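Local coordinates for protein putative creatinine amidohydrolase (Bacteroides fragilis, PDB 3LUB) that binds two zinc ions and, as a putative creatinine amidohydrolase of the creatininase superfamily, probably hydrolyses carbon-nitrogen bonds in linear amides, at residues Ile24-Gly29 / Leu114-Gly119; Met172-Pro177 / Lys228-Val233; Asp101-Leu106 / Phe134-Phe139. All blocks are in the same frame, centred on the assembly; numbering follows the deposited sequence.

Contact 1 (Ile24-Gly29 / Leu114-Gly119); sequences IILPWG and LLILSG
Ile24-Trp28 and Leu114-Ser118 run side by side as parallel strands, paired residue for residue from Ile24-Leu114 to Trp28-Ser118, with axes 4.5 Å apart and directions 24° from each other. They are the two inner strands of the four-stranded parallel sheet at the core of this creatininase fold. As parallel pairing requires, the hydrogen bonds go alternately one way and the other: Leu115 N gives to Ile24 O at 2.9 Å, Leu26 N to Leu115 O, Leu117 N to Leu26 O and Trp28 N to Leu117 O. Gly119 N continues the ladder to Trp28 O at 2.8 Å, just beyond the last bridged pair. Pro27, which has no N-H, fits because its nitrogen faces away from Leu114-Gly119, while its CA lies 3.3 Å from Leu117 O.

Both faces are largely apolar, as suits a sheet buried between layers of helix. Ile25, Pro27, Leu115 and Leu117 line one, where helix 226-249 packs with Leu240, Leu243 and Phe244. Ile24, Leu26, Trp28, Leu114 and Ile116 line the other, under helix 92-108, with Ser118 at its end. Here Leu114 reaches across the strand gap: with CG anti to its backbone N (chi1 173°), its CD1 comes 3.8 Å from Ile24 CG2 and equally near Leu26 CB. Farther along, the branched Ile116 sets CG2 4.0 Å from Trp28 CB. The indole extends over this face with its polar edge satisfied, NE1 bonding to Phe74 O. At the C-terminal end the chain leaves the sheet toward the zinc ligands Asp43 and His120. Ser118, small and polar, turns its OG to His120 O, and the same OG lies 3.3 Å from Trp28 O.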
ATOM      1  N   ILE F  24     -19.123  -1.587  21.835  1.00 20.41           N
ATOM      2  CA  ILE F  24     -17.887  -0.785  21.975  1.00 18.44           C
ATOM      3  C   ILE F  24     -18.136   0.564  21.316  1.00 17.98           C
ATOM      4  O   ILE F  24     -18.730   0.659  20.246  1.00 18.52           O
ATOM      5  CB  ILE F  24     -16.634  -1.471  21.303  1.00 18.78           C
ATOM      6  CG1 ILE F  24     -16.513  -2.972  21.697  1.00 22.14           C
ATOM      7  CG2 ILE F  24     -15.343  -0.671  21.539  1.00 15.61           C
ATOM      8  CD1 ILE F  24     -16.609  -3.281  23.168  1.00 22.20           C
ATOM      9  N   ILE F  25     -17.684   1.626  21.956  1.00 17.81           N
ATOM     10  CA  ILE F  25     -17.834   2.978  21.409  1.00 19.41           C
ATOM     11  C   ILE F  25     -16.452   3.516  21.164  1.00 16.78           C
ATOM     12  O   ILE F  25     -15.636   3.532  22.071  1.00 17.79           O
ATOM     13  CB  ILE F  25     -18.572   3.956  22.355  1.00 21.24           C
ATOM     14  CG1 ILE F  25     -19.726   3.254  23.123  1.00 23.60           C
ATOM     15  CG2 ILE F  25     -19.026   5.084  21.573  1.00 15.04           C
ATOM     16  CD1 ILE F  25     -20.697   2.607  22.285  1.00 30.14           C
ATOM     17  N   LEU F  26     -16.176   3.917  19.928  1.00 17.38           N
ATOM     18  CA  LEU F  26     -14.910   4.520  19.573  1.00 17.49           C
ATOM     19  C   LEU F  26     -15.093   6.016  19.314  1.00 18.03           C
ATOM     20  O   LEU F  26     -15.615   6.402  18.266  1.00 19.07           O
ATOM     21  CB  LEU F  26     -14.320   3.811  18.346  1.00 18.73           C
ATOM     22  CG  LEU F  26     -12.939   4.228  17.825  1.00 17.03           C
ATOM     23  CD1 LEU F  26     -11.895   3.966  18.910  1.00 10.71           C
ATOM     24  CD2 LEU F  26     -12.629   3.472  16.519  1.00 15.65           C
ATOM     25  N   PRO F  27     -14.691   6.871  20.277  1.00 18.35           N
ATOM     26  CA  PRO F  27     -14.688   8.283  19.976  1.00 18.28           C
ATOM     27  C   PRO F  27     -13.528   8.611  18.997  1.00 18.70           C
ATOM     28  O   PRO F  27     -12.414   8.093  19.131  1.00 18.21           O
ATOM     29  CB  PRO F  27     -14.516   8.959  21.354  1.00 18.89           C
ATOM     30  CG  PRO F  27     -14.628   7.857  22.372  1.00 19.76           C
ATOM     31  CD  PRO F  27     -14.230   6.608  21.646  1.00 20.07           C
ATOM     32  N   TRP F  28     -13.826   9.415  17.982  1.00 18.75           N
ATOM     33  CA  TRP F  28     -12.840   9.740  16.977  1.00 17.27           C
ATOM     34  C   TRP F  28     -12.888  11.223  16.741  1.00 16.57           C
ATOM     35  O   TRP F  28     -13.943  11.804  16.329  1.00 16.98           O
ATOM     36  CB  TRP F  28     -13.113   8.949  15.702  1.00 16.76           C
ATOM     37  CG  TRP F  28     -11.961   8.859  14.805  1.00 15.35           C
ATOM     38  CD1 TRP F  28     -11.168   9.889  14.393  1.00 15.30           C
ATOM     39  CD2 TRP F  28     -11.435   7.679  14.197  1.00 13.93           C
ATOM     40  NE1 TRP F  28     -10.201   9.431  13.548  1.00 16.73           N
ATOM     41  CE2 TRP F  28     -10.339   8.082  13.396  1.00 15.12           C
ATOM     42  CE3 TRP F  28     -11.806   6.329  14.214  1.00 11.18           C
ATOM     43  CZ2 TRP F  28      -9.587   7.180  12.634  1.00 14.49           C
ATOM     44  CZ3 TRP F  28     -11.074   5.444  13.471  1.00 16.71           C
ATOM     45  CH2 TRP F  28      -9.962   5.868  12.687  1.00 18.06           C
ATOM     46  N   GLY F  29     -11.752  11.840  17.038  1.00 16.22           N
ATOM     47  CA  GLY F  29     -11.598  13.264  17.026  1.00 16.87           C
ATOM     48  C   GLY F  29     -10.630  13.815  15.995  1.00 16.95           C
ATOM     49  O   GLY F  29     -10.630  13.404  14.842  1.00 17.03           O
ATOM     50  N   LEU F 114     -19.793  -2.160  17.137  1.00 18.84           N
ATOM     51  CA  LEU F 114     -18.983  -0.977  17.377  1.00 18.64           C
ATOM     52  C   LEU F 114     -19.698   0.240  16.859  1.00 17.92           C
ATOM     53  O   LEU F 114     -20.223   0.224  15.751  1.00 19.13           O
ATOM     54  CB  LEU F 114     -17.611  -1.126  16.657  1.00 19.99           C
ATOM     55  CG  LEU F 114     -16.627   0.044  16.619  1.00 15.90           C
ATOM     56  CD1 LEU F 114     -16.026   0.394  17.998  1.00 11.93           C
ATOM     57  CD2 LEU F 114     -15.494  -0.227  15.597  1.00 18.03           C
ATOM     58  N   LEU F 115     -19.722   1.308  17.654  1.00 18.23           N
ATOM     59  CA  LEU F 115     -20.147   2.614  17.176  1.00 17.17           C
ATOM     60  C   LEU F 115     -18.957   3.538  17.171  1.00 17.42           C
ATOM     61  O   LEU F 115     -18.302   3.691  18.198  1.00 18.38           O
ATOM     62  CB  LEU F 115     -21.235   3.212  18.052  1.00 17.92           C
ATOM     63  CG  LEU F 115     -21.649   4.635  17.647  1.00 18.73           C
ATOM     64  CD1 LEU F 115     -22.473   4.567  16.380  1.00 16.44           C
ATOM     65  CD2 LEU F 115     -22.343   5.381  18.743  1.00 18.35           C
ATOM     66  N   ILE F 116     -18.703   4.160  16.023  1.00 17.13           N
ATOM     67  CA  ILE F 116     -17.743   5.254  15.911  1.00 17.69           C
ATOM     68  C   ILE F 116     -18.480   6.566  16.175  1.00 18.40           C
ATOM     69  O   ILE F 116     -19.373   6.917  15.424  1.00 17.72           O
ATOM     70  CB  ILE F 116     -17.047   5.326  14.508  1.00 18.57           C
ATOM     71  CG1 ILE F 116     -16.378   3.977  14.158  1.00 19.55           C
ATOM     72  CG2 ILE F 116     -16.028   6.446  14.508  1.00 12.55           C
ATOM     73  CD1 ILE F 116     -16.061   3.765  12.674  1.00 17.83           C
ATOM     74  N   LEU F 117     -18.141   7.241  17.284  1.00 17.59           N
ATOM     75  CA  LEU F 117     -18.755   8.519  17.615  1.00 17.14           C
ATOM     76  C   LEU F 117     -17.758   9.643  17.316  1.00 17.62           C
ATOM     77  O   LEU F 117     -16.805   9.877  18.071  1.00 17.45           O
ATOM     78  CB  LEU F 117     -19.208   8.555  19.090  1.00 16.58           C
ATOM     79  CG  LEU F 117     -20.031   9.776  19.542  1.00 18.46           C
ATOM     80  CD1 LEU F 117     -21.318   9.942  18.727  1.00 14.28           C
ATOM     81  CD2 LEU F 117     -20.349   9.698  21.026  1.00 16.13           C
ATOM     82  N   SER F 118     -17.972  10.321  16.195  1.00 18.14           N
ATOM     83  CA  SER F 118     -17.038  11.320  15.744  1.00 18.54           C
ATOM     84  C   SER F 118     -17.339  12.690  16.354  1.00 20.34           C
ATOM     85  O   SER F 118     -18.474  13.092  16.517  1.00 20.31           O
ATOM     86  CB  SER F 118     -17.003  11.419  14.204  1.00 16.74           C
ATOM     87  OG  SER F 118     -15.957  12.303  13.768  1.00 19.25           O
ATOM     88  N   GLY F 119     -16.263  13.420  16.645  1.00 21.35           N
ATOM     89  CA  GLY F 119     -16.331  14.803  17.077  1.00 20.36           C
ATOM     90  C   GLY F 119     -15.928  15.759  15.992  1.00 19.94           C
ATOM     91  O   GLY F 119     -15.996  16.956  16.199  1.00 21.28           O
TER

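Contact 2 (Met172-Pro177 / Lys228-Val233)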
HETATM    1  N   MSE F 172     -18.245  22.438  25.797  1.00 19.79           N
HETATM    2  CA  MSE F 172     -16.946  22.409  26.508  1.00 20.49           C
HETATM    3  C   MSE F 172     -17.092  23.101  27.867  1.00 21.21           C
HETATM    4  O   MSE F 172     -16.560  22.624  28.856  1.00 21.91           O
HETATM    5  CB  MSE F 172     -15.836  23.102  25.712  1.00 19.43           C
HETATM    6  CG  MSE F 172     -14.447  22.937  26.316  1.00 21.93           C
HETATM    7 SE   MSE F 172     -13.881  21.015  26.473  0.75 21.14          SE
HETATM    8  CE  MSE F 172     -13.636  20.505  24.572  1.00 17.73           C
HETATM    9  N   MSE F 173     -17.794  24.234  27.912  1.00 21.88           N
HETATM   10  CA  MSE F 173     -17.974  24.962  29.166  1.00 21.85           C
HETATM   11  C   MSE F 173     -18.684  24.107  30.186  1.00 22.27           C
HETATM   12  O   MSE F 173     -18.379  24.179  31.381  1.00 23.60           O
HETATM   13  CB  MSE F 173     -18.711  26.275  28.953  1.00 20.97           C
HETATM   14  CG  MSE F 173     -17.858  27.362  28.326  1.00 22.00           C
HETATM   15 SE   MSE F 173     -18.938  28.890  27.744  0.75 22.33          SE
HETATM   16  CE  MSE F 173     -19.135  29.960  29.510  1.00 21.27           C
ATOM     17  N   HIS F 174     -19.605  23.283  29.712  1.00 21.67           N
ATOM     18  CA  HIS F 174     -20.327  22.343  30.573  1.00 21.77           C
ATOM     19  C   HIS F 174     -19.438  21.232  31.100  1.00 22.98           C
ATOM     20  O   HIS F 174     -19.303  21.046  32.305  1.00 22.97           O
ATOM     21  CB  HIS F 174     -21.518  21.778  29.826  1.00 22.04           C
ATOM     22  CG  HIS F 174     -22.165  20.613  30.488  1.00 21.91           C
ATOM     23  ND1 HIS F 174     -22.750  20.694  31.728  1.00 25.08           N
ATOM     24  CD2 HIS F 174     -22.389  19.355  30.050  1.00 23.00           C
ATOM     25  CE1 HIS F 174     -23.273  19.523  32.046  1.00 25.28           C
ATOM     26  NE2 HIS F 174     -23.069  18.689  31.042  1.00 23.27           N
ATOM     27  N   TYR F 175     -18.800  20.515  30.191  1.00 22.76           N
ATOM     28  CA  TYR F 175     -17.993  19.362  30.565  1.00 21.55           C
ATOM     29  C   TYR F 175     -16.642  19.722  31.154  1.00 20.50           C
ATOM     30  O   TYR F 175     -16.218  19.074  32.073  1.00 19.25           O
ATOM     31  CB  TYR F 175     -17.769  18.445  29.346  1.00 21.45           C
ATOM     32  CG  TYR F 175     -18.934  17.532  29.026  1.00 21.45           C
ATOM     33  CD1 TYR F 175     -19.423  16.629  29.966  1.00 22.72           C
ATOM     34  CD2 TYR F 175     -19.533  17.566  27.782  1.00 19.00           C
ATOM     35  CE1 TYR F 175     -20.490  15.794  29.663  1.00 21.50           C
ATOM     36  CE2 TYR F 175     -20.582  16.741  27.476  1.00 20.16           C
ATOM     37  CZ  TYR F 175     -21.046  15.848  28.415  1.00 23.17           C
ATOM     38  OH  TYR F 175     -22.090  15.038  28.074  1.00 19.45           O
ATOM     39  N   HIS F 176     -15.943  20.708  30.591  1.00 21.59           N
ATOM     40  CA  HIS F 176     -14.619  21.087  31.091  1.00 22.26           C
ATOM     41  C   HIS F 176     -14.438  22.594  31.149  1.00 23.19           C
ATOM     42  O   HIS F 176     -13.689  23.162  30.384  1.00 23.35           O
ATOM     43  CB  HIS F 176     -13.511  20.466  30.236  1.00 22.36           C
ATOM     44  CG  HIS F 176     -13.448  18.974  30.328  1.00 23.02           C
ATOM     45  ND1 HIS F 176     -12.806  18.323  31.355  1.00 21.12           N
ATOM     46  CD2 HIS F 176     -13.986  18.012  29.545  1.00 22.81           C
ATOM     47  CE1 HIS F 176     -12.928  17.021  31.184  1.00 27.28           C
ATOM     48  NE2 HIS F 176     -13.662  16.808  30.108  1.00 23.99           N
ATOM     49  N   PRO F 177     -15.114  23.247  32.088  1.00 25.05           N
ATOM     50  CA  PRO F 177     -15.001  24.698  32.214  1.00 25.95           C
ATOM     51  C   PRO F 177     -13.569  25.252  32.408  1.00 25.98           C
ATOM     52  O   PRO F 177     -13.293  26.391  32.035  1.00 26.87           O
ATOM     53  CB  PRO F 177     -15.888  25.028  33.427  1.00 24.69           C
ATOM     54  CG  PRO F 177     -16.166  23.731  34.107  1.00 25.74           C
ATOM     55  CD  PRO F 177     -16.053  22.658  33.060  1.00 24.88           C
ATOM     56  N   LYS F 228     -26.387  26.351  28.420  1.00 22.97           N
ATOM     57  CA  LYS F 228     -26.786  25.985  27.062  1.00 23.80           C
ATOM     58  C   LYS F 228     -26.216  24.617  26.658  1.00 23.05           C
ATOM     59  O   LYS F 228     -26.905  23.826  26.051  1.00 23.76           O
ATOM     60  CB  LYS F 228     -26.369  27.037  26.051  1.00 23.69           C
ATOM     61  CG  LYS F 228     -27.150  28.337  26.089  1.00 22.04           C
ATOM     62  CD  LYS F 228     -26.556  29.287  25.088  1.00 23.58           C
ATOM     63  CE  LYS F 228     -27.364  30.511  24.912  1.00 25.44           C
ATOM     64  NZ  LYS F 228     -26.669  31.575  24.095  1.00 22.65           N
ATOM     65  N   GLY F 229     -24.970  24.346  27.020  1.00 23.36           N
ATOM     66  CA  GLY F 229     -24.290  23.087  26.674  1.00 22.91           C
ATOM     67  C   GLY F 229     -24.921  21.907  27.384  1.00 23.59           C
ATOM     68  O   GLY F 229     -25.161  20.853  26.792  1.00 23.38           O
ATOM     69  N   GLU F 230     -25.219  22.113  28.666  1.00 25.02           N
ATOM     70  CA  GLU F 230     -25.862  21.088  29.500  1.00 26.71           C
ATOM     71  C   GLU F 230     -27.187  20.653  28.936  1.00 25.43           C
ATOM     72  O   GLU F 230     -27.500  19.448  28.927  1.00 25.17           O
ATOM     73  CB  GLU F 230     -26.063  21.611  30.917  1.00 24.43           C
ATOM     74  CG  GLU F 230     -26.796  20.658  31.828  1.00 30.79           C
ATOM     75  CD  GLU F 230     -26.924  21.217  33.244  1.00 36.72           C
ATOM     76  OE1 GLU F 230     -27.209  22.435  33.403  1.00 46.01           O
ATOM     77  OE2 GLU F 230     -26.711  20.433  34.195  1.00 50.94           O
ATOM     78  N   ARG F 231     -27.978  21.621  28.479  1.00 25.08           N
ATOM     79  CA  ARG F 231     -29.308  21.319  27.956  1.00 26.52           C
ATOM     80  C   ARG F 231     -29.319  20.601  26.599  1.00 25.01           C
ATOM     81  O   ARG F 231     -30.138  19.715  26.364  1.00 25.61           O
ATOM     82  CB  ARG F 231     -30.139  22.603  27.894  1.00 29.21           C
ATOM     83  CG  ARG F 231     -30.317  23.158  29.271  1.00 33.57           C
ATOM     84  CD  ARG F 231     -31.341  24.220  29.345  1.00 43.26           C
ATOM     85  NE  ARG F 231     -31.545  24.586  30.741  1.00 47.60           N
ATOM     86  CZ  ARG F 231     -32.321  25.583  31.156  1.00 51.22           C
ATOM     87  NH1 ARG F 231     -33.007  26.336  30.286  1.00 40.86           N
ATOM     88  NH2 ARG F 231     -32.411  25.825  32.459  1.00 53.10           N
ATOM     89  N   TYR F 232     -28.427  21.014  25.719  1.00 23.21           N
ATOM     90  CA  TYR F 232     -28.223  20.366  24.441  1.00 22.50           C
ATOM     91  C   TYR F 232     -27.756  18.930  24.585  1.00 22.22           C
ATOM     92  O   TYR F 232     -28.207  18.079  23.827  1.00 24.36           O
ATOM     93  CB  TYR F 232     -27.221  21.165  23.616  1.00 22.78           C
ATOM     94  CG  TYR F 232     -26.954  20.702  22.190  1.00 25.00           C
ATOM     95  CD1 TYR F 232     -27.997  20.352  21.313  1.00 20.85           C
ATOM     96  CD2 TYR F 232     -25.655  20.674  21.699  1.00 22.96           C
ATOM     97  CE1 TYR F 232     -27.738  19.968  20.018  1.00 22.48           C
ATOM     98  CE2 TYR F 232     -25.396  20.302  20.396  1.00 23.41           C
ATOM     99  CZ  TYR F 232     -26.430  19.934  19.568  1.00 22.29           C
ATOM    100  OH  TYR F 232     -26.129  19.542  18.292  1.00 24.25           O
ATOM    101  N   VAL F 233     -26.843  18.630  25.512  1.00 22.89           N
ATOM    102  CA  VAL F 233     -26.301  17.261  25.567  1.00 22.15           C
ATOM    103  C   VAL F 233     -27.276  16.297  26.169  1.00 23.39           C
ATOM    104  O   VAL F 233     -27.229  15.109  25.840  1.00 23.53           O
ATOM    105  CB  VAL F 233     -24.874  17.133  26.237  1.00 24.61           C
ATOM    106  CG1 VAL F 233     -23.846  18.024  25.497  1.00 21.17           C
ATOM    107  CG2 VAL F 233     -24.895  17.391  27.748  1.00 22.30           C
TER
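Two helices, 166-175 and 226-249, meet here, the first of them carrying the zinc ligand Glu168 near its start. The contact is made by a histidine ring laid flat on a helix backbone. His174, its CG anti to the backbone N (chi1 168°), carries its imidazole over Glu230, whose CA sits 3.7 Å from the ring centroid and only 4° off the normal, a CH-pi contact. Glu230 CB lies over the same ring, 3.5 Å from His174 ND1, and the extended glutamate chain then crosses the imidazole at about a right angle. Gly229 suits the approach because it has no side chain to hold the helices apart: its C is 4.2 Å from His174 CB. One turn on, the branched Val233 fills the angle between two rings, its CG2 3.9 Å from His174 CD2 and its CG1 4.0 Å from Tyr175 CE2. These rings also meet each other, His174 CD2 standing above the centre of the tyrosine face. Tyr175 OH bonds to Glu53 of helix 42-62, and Met172 packs on Thr42 and Leu46 of that helix, so the end of helix 166-175 is held between helices 42-62 and 226-249.

Contact 3 (Asp101-Leu106 / Phe134-Phe139)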
ATOM      1  N   ASP F 101      -7.041  -1.988  12.321  1.00 16.73           N
ATOM      2  CA  ASP F 101      -6.309  -2.588  13.443  1.00 17.05           C
ATOM      3  C   ASP F 101      -7.191  -2.696  14.691  1.00 17.48           C
ATOM      4  O   ASP F 101      -7.117  -3.685  15.393  1.00 18.80           O
ATOM      5  CB  ASP F 101      -4.986  -1.855  13.735  1.00 18.10           C
ATOM      6  CG  ASP F 101      -3.924  -2.096  12.657  1.00 20.74           C
ATOM      7  OD1 ASP F 101      -4.107  -2.958  11.787  1.00 21.21           O
ATOM      8  OD2 ASP F 101      -2.903  -1.407  12.673  1.00 22.09           O
ATOM      9  N   ILE F 102      -8.046  -1.714  14.932  1.00 17.27           N
ATOM     10  CA  ILE F 102      -8.957  -1.721  16.070  1.00 16.04           C
ATOM     11  C   ILE F 102      -9.980  -2.846  15.933  1.00 16.68           C
ATOM     12  O   ILE F 102     -10.196  -3.607  16.877  1.00 18.33           O
ATOM     13  CB  ILE F 102      -9.692  -0.332  16.237  1.00 17.19           C
ATOM     14  CG1 ILE F 102      -8.658   0.746  16.578  1.00 17.66           C
ATOM     15  CG2 ILE F 102     -10.853  -0.429  17.298  1.00 14.02           C
ATOM     16  CD1 ILE F 102      -9.179   2.173  16.586  1.00 14.27           C
ATOM     17  N   VAL F 103     -10.581  -2.964  14.757  1.00 17.01           N
ATOM     18  CA  VAL F 103     -11.605  -3.976  14.485  1.00 17.47           C
ATOM     19  C   VAL F 103     -11.038  -5.409  14.511  1.00 18.16           C
ATOM     20  O   VAL F 103     -11.637  -6.308  15.091  1.00 19.25           O
ATOM     21  CB  VAL F 103     -12.297  -3.713  13.129  1.00 18.96           C
ATOM     22  CG1 VAL F 103     -13.158  -4.916  12.709  1.00 16.06           C
ATOM     23  CG2 VAL F 103     -13.120  -2.429  13.200  1.00 18.36           C
ATOM     24  N   SER F 104      -9.878  -5.606  13.897  1.00 16.95           N
ATOM     25  CA  SER F 104      -9.185  -6.866  13.969  1.00 16.10           C
ATOM     26  C   SER F 104      -9.019  -7.343  15.408  1.00 18.40           C
ATOM     27  O   SER F 104      -9.313  -8.514  15.719  1.00 19.53           O
ATOM     28  CB  SER F 104      -7.804  -6.755  13.293  1.00 15.45           C
ATOM     29  OG  SER F 104      -7.112  -7.986  13.362  1.00 23.26           O
ATOM     30  N   SER F 105      -8.493  -6.460  16.254  1.00 18.00           N
ATOM     31  CA  SER F 105      -8.299  -6.760  17.684  1.00 18.09           C
ATOM     32  C   SER F 105      -9.602  -7.037  18.411  1.00 17.33           C
ATOM     33  O   SER F 105      -9.767  -8.096  19.007  1.00 17.52           O
ATOM     34  CB  SER F 105      -7.550  -5.620  18.366  1.00 18.62           C
ATOM     35  OG  SER F 105      -6.190  -5.642  17.981  1.00 20.65           O
ATOM     36  N   LEU F 106     -10.553  -6.117  18.311  1.00 17.76           N
ATOM     37  CA  LEU F 106     -11.870  -6.322  18.939  1.00 17.56           C
ATOM     38  C   LEU F 106     -12.566  -7.620  18.463  1.00 18.78           C
ATOM     39  O   LEU F 106     -13.230  -8.303  19.220  1.00 18.29           O
ATOM     40  CB  LEU F 106     -12.790  -5.133  18.690  1.00 15.69           C
ATOM     41  CG  LEU F 106     -12.400  -3.745  19.210  1.00 17.10           C
ATOM     42  CD1 LEU F 106     -13.427  -2.758  18.738  1.00 13.93           C
ATOM     43  CD2 LEU F 106     -12.279  -3.682  20.708  1.00 12.56           C
ATOM     44  N   PHE F 134     -17.312  -6.470   4.353  1.00 24.49           N
ATOM     45  CA  PHE F 134     -16.996  -7.644   3.573  1.00 25.57           C
ATOM     46  C   PHE F 134     -15.907  -8.499   4.224  1.00 26.42           C
ATOM     47  O   PHE F 134     -15.930  -9.715   4.108  1.00 27.41           O
ATOM     48  CB  PHE F 134     -16.564  -7.214   2.163  1.00 26.97           C
ATOM     49  CG  PHE F 134     -17.669  -6.566   1.359  1.00 27.60           C
ATOM     50  CD1 PHE F 134     -18.837  -7.251   1.095  1.00 28.85           C
ATOM     51  CD2 PHE F 134     -17.536  -5.283   0.865  1.00 25.18           C
ATOM     52  CE1 PHE F 134     -19.859  -6.662   0.373  1.00 27.71           C
ATOM     53  CE2 PHE F 134     -18.552  -4.693   0.147  1.00 25.01           C
ATOM     54  CZ  PHE F 134     -19.706  -5.381  -0.108  1.00 27.05           C
ATOM     55  N   GLU F 135     -14.951  -7.856   4.894  1.00 27.36           N
ATOM     56  CA  GLU F 135     -13.872  -8.572   5.584  1.00 30.35           C
ATOM     57  C   GLU F 135     -14.370  -9.219   6.866  1.00 25.86           C
ATOM     58  O   GLU F 135     -13.896 -10.286   7.226  1.00 25.31           O
ATOM     59  CB  GLU F 135     -12.736  -7.639   6.020  1.00 29.76           C
ATOM     60  CG  GLU F 135     -11.838  -7.029   4.974  1.00 42.59           C
ATOM     61  CD  GLU F 135     -10.624  -6.352   5.655  1.00 44.14           C
ATOM     62  OE1 GLU F 135      -9.726  -7.086   6.161  1.00 64.42           O
ATOM     63  OE2 GLU F 135     -10.585  -5.099   5.721  1.00 59.88           O
ATOM     64  N   TYR F 136     -15.259  -8.537   7.589  1.00 23.32           N
ATOM     65  CA  TYR F 136     -15.791  -9.018   8.863  1.00 22.19           C
ATOM     66  C   TYR F 136     -17.315  -8.943   8.804  1.00 23.25           C
ATOM     67  O   TYR F 136     -17.923  -8.018   9.417  1.00 20.99           O
ATOM     68  CB  TYR F 136     -15.295  -8.128  10.033  1.00 22.71           C
ATOM     69  CG  TYR F 136     -13.782  -8.092  10.219  1.00 20.17           C
ATOM     70  CD1 TYR F 136     -13.126  -9.030  11.014  1.00 24.86           C
ATOM     71  CD2 TYR F 136     -13.020  -7.125   9.600  1.00 24.01           C
ATOM     72  CE1 TYR F 136     -11.739  -9.002  11.157  1.00 25.03           C
ATOM     73  CE2 TYR F 136     -11.645  -7.087   9.730  1.00 22.38           C
ATOM     74  CZ  TYR F 136     -11.019  -8.005  10.516  1.00 24.55           C
ATOM     75  OH  TYR F 136      -9.675  -7.910  10.644  1.00 21.41           O
ATOM     76  N   PRO F 137     -17.948  -9.877   8.058  1.00 24.51           N
ATOM     77  CA  PRO F 137     -19.414  -9.848   7.869  1.00 25.86           C
ATOM     78  C   PRO F 137     -20.278 -10.067   9.151  1.00 25.62           C
ATOM     79  O   PRO F 137     -21.446  -9.723   9.161  1.00 27.25           O
ATOM     80  CB  PRO F 137     -19.665 -10.923   6.813  1.00 24.37           C
ATOM     81  CG  PRO F 137     -18.480 -11.759   6.794  1.00 25.86           C
ATOM     82  CD  PRO F 137     -17.321 -10.990   7.333  1.00 26.17           C
ATOM     83  N   ASP F 138     -19.677 -10.547  10.228  1.00 25.68           N
ATOM     84  CA  ASP F 138     -20.348 -10.726  11.513  1.00 26.05           C
ATOM     85  C   ASP F 138     -20.147  -9.551  12.509  1.00 24.65           C
ATOM     86  O   ASP F 138     -20.612  -9.623  13.656  1.00 23.42           O
ATOM     87  CB  ASP F 138     -19.911 -12.072  12.161  1.00 27.04           C
ATOM     88  CG  ASP F 138     -18.372 -12.215  12.335  1.00 33.89           C
ATOM     89  OD1 ASP F 138     -17.556 -11.384  11.828  1.00 32.86           O
ATOM     90  OD2 ASP F 138     -17.978 -13.221  12.969  1.00 44.14           O
ATOM     91  N   PHE F 139     -19.493  -8.469  12.061  1.00 23.49           N
ATOM     92  CA  PHE F 139     -19.101  -7.353  12.933  1.00 21.41           C
ATOM     93  C   PHE F 139     -19.864  -6.101  12.506  1.00 21.05           C
ATOM     94  O   PHE F 139     -19.688  -5.611  11.422  1.00 22.05           O
ATOM     95  CB  PHE F 139     -17.585  -7.155  12.856  1.00 22.64           C
ATOM     96  CG  PHE F 139     -16.999  -6.347  13.992  1.00 22.60           C
ATOM     97  CD1 PHE F 139     -17.176  -4.989  14.062  1.00 30.27           C
ATOM     98  CD2 PHE F 139     -16.227  -6.953  14.965  1.00 25.21           C
ATOM     99  CE1 PHE F 139     -16.635  -4.264  15.110  1.00 32.14           C
ATOM    100  CE2 PHE F 139     -15.679  -6.225  16.001  1.00 24.08           C
ATOM    101  CZ  PHE F 139     -15.884  -4.894  16.081  1.00 23.59           C
TER
HETATM  102  O   HOH W   1      -8.280 -10.147  11.402  1.00 37.19           O
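Asp101-Leu106 is a stretch of helix 92-108, and Phe134-Phe139 holds the last two residues of helix 126-135 and then a type I beta turn from Tyr136 to Phe139; the backbones stay well apart, with Val103 and Phe139 CA atoms 8.4 Å from each other, and side chains fill the gap. The turn, closed by Phe139 N bonding to Tyr136 O, presents its first and last residues to the helix. Their rings receive one methyl between them. Val103 CG1, anti to the backbone N (chi1 169°), points over the centre of the Phe139 ring, 4.1 Å from its centroid and 2° off the normal, and also lies over a face of Tyr136, nearer the rim, 3.8 Å from Tyr136 CD2. A compact branched residue suits this slot, making CH-pi contact with both rings. Leu106 approaches Phe139 differently: its CB stands near the ring plane, 4.1 Å from CZ at the edge.

The tyrosine hydroxyl continues past the valine to Ser104, where Tyr136 OH comes 3.4 Å from CB. A water joins the two polar ends, 2.7 Å from Tyr136 OH and 3.1 Å from Ser104 OG, so a small hydroxyl residue suits this partly exposed margin. Nearby, His107 bonds to Asp138 within the turn, while Asp101 forms a salt bridge with Arg91 of a neighbouring subunit. The arrangement belongs to an alpha/beta sandwich: helix 92-108 packs against the turn that leads from helix 126-135, on the same side of the parallel sheet, into strand 140-145.

Contact 1 is the core of the fold, its centre about 7 Å from the centre of the chain. Contact 3, about 15 Å away between centres, lies on a helix covering the sheet and touches contact 1 directly: Leu114 CB meets Phe139 CE1 at 3.6 Å, and Leu26 packs on Ile102. Their segments alternate along the chain. Contact 2 follows both in sequence, its centre about 19 Å from that of contact 1 and 34 Å from that of contact 3, on the opposite side of the chain's centre from contact 3. It joins helix 166-175 to helix 226-249, which packs on the sheet's other face, so helices cover both faces, and the C-terminal ends of the inner strands lead toward the zinc ligands.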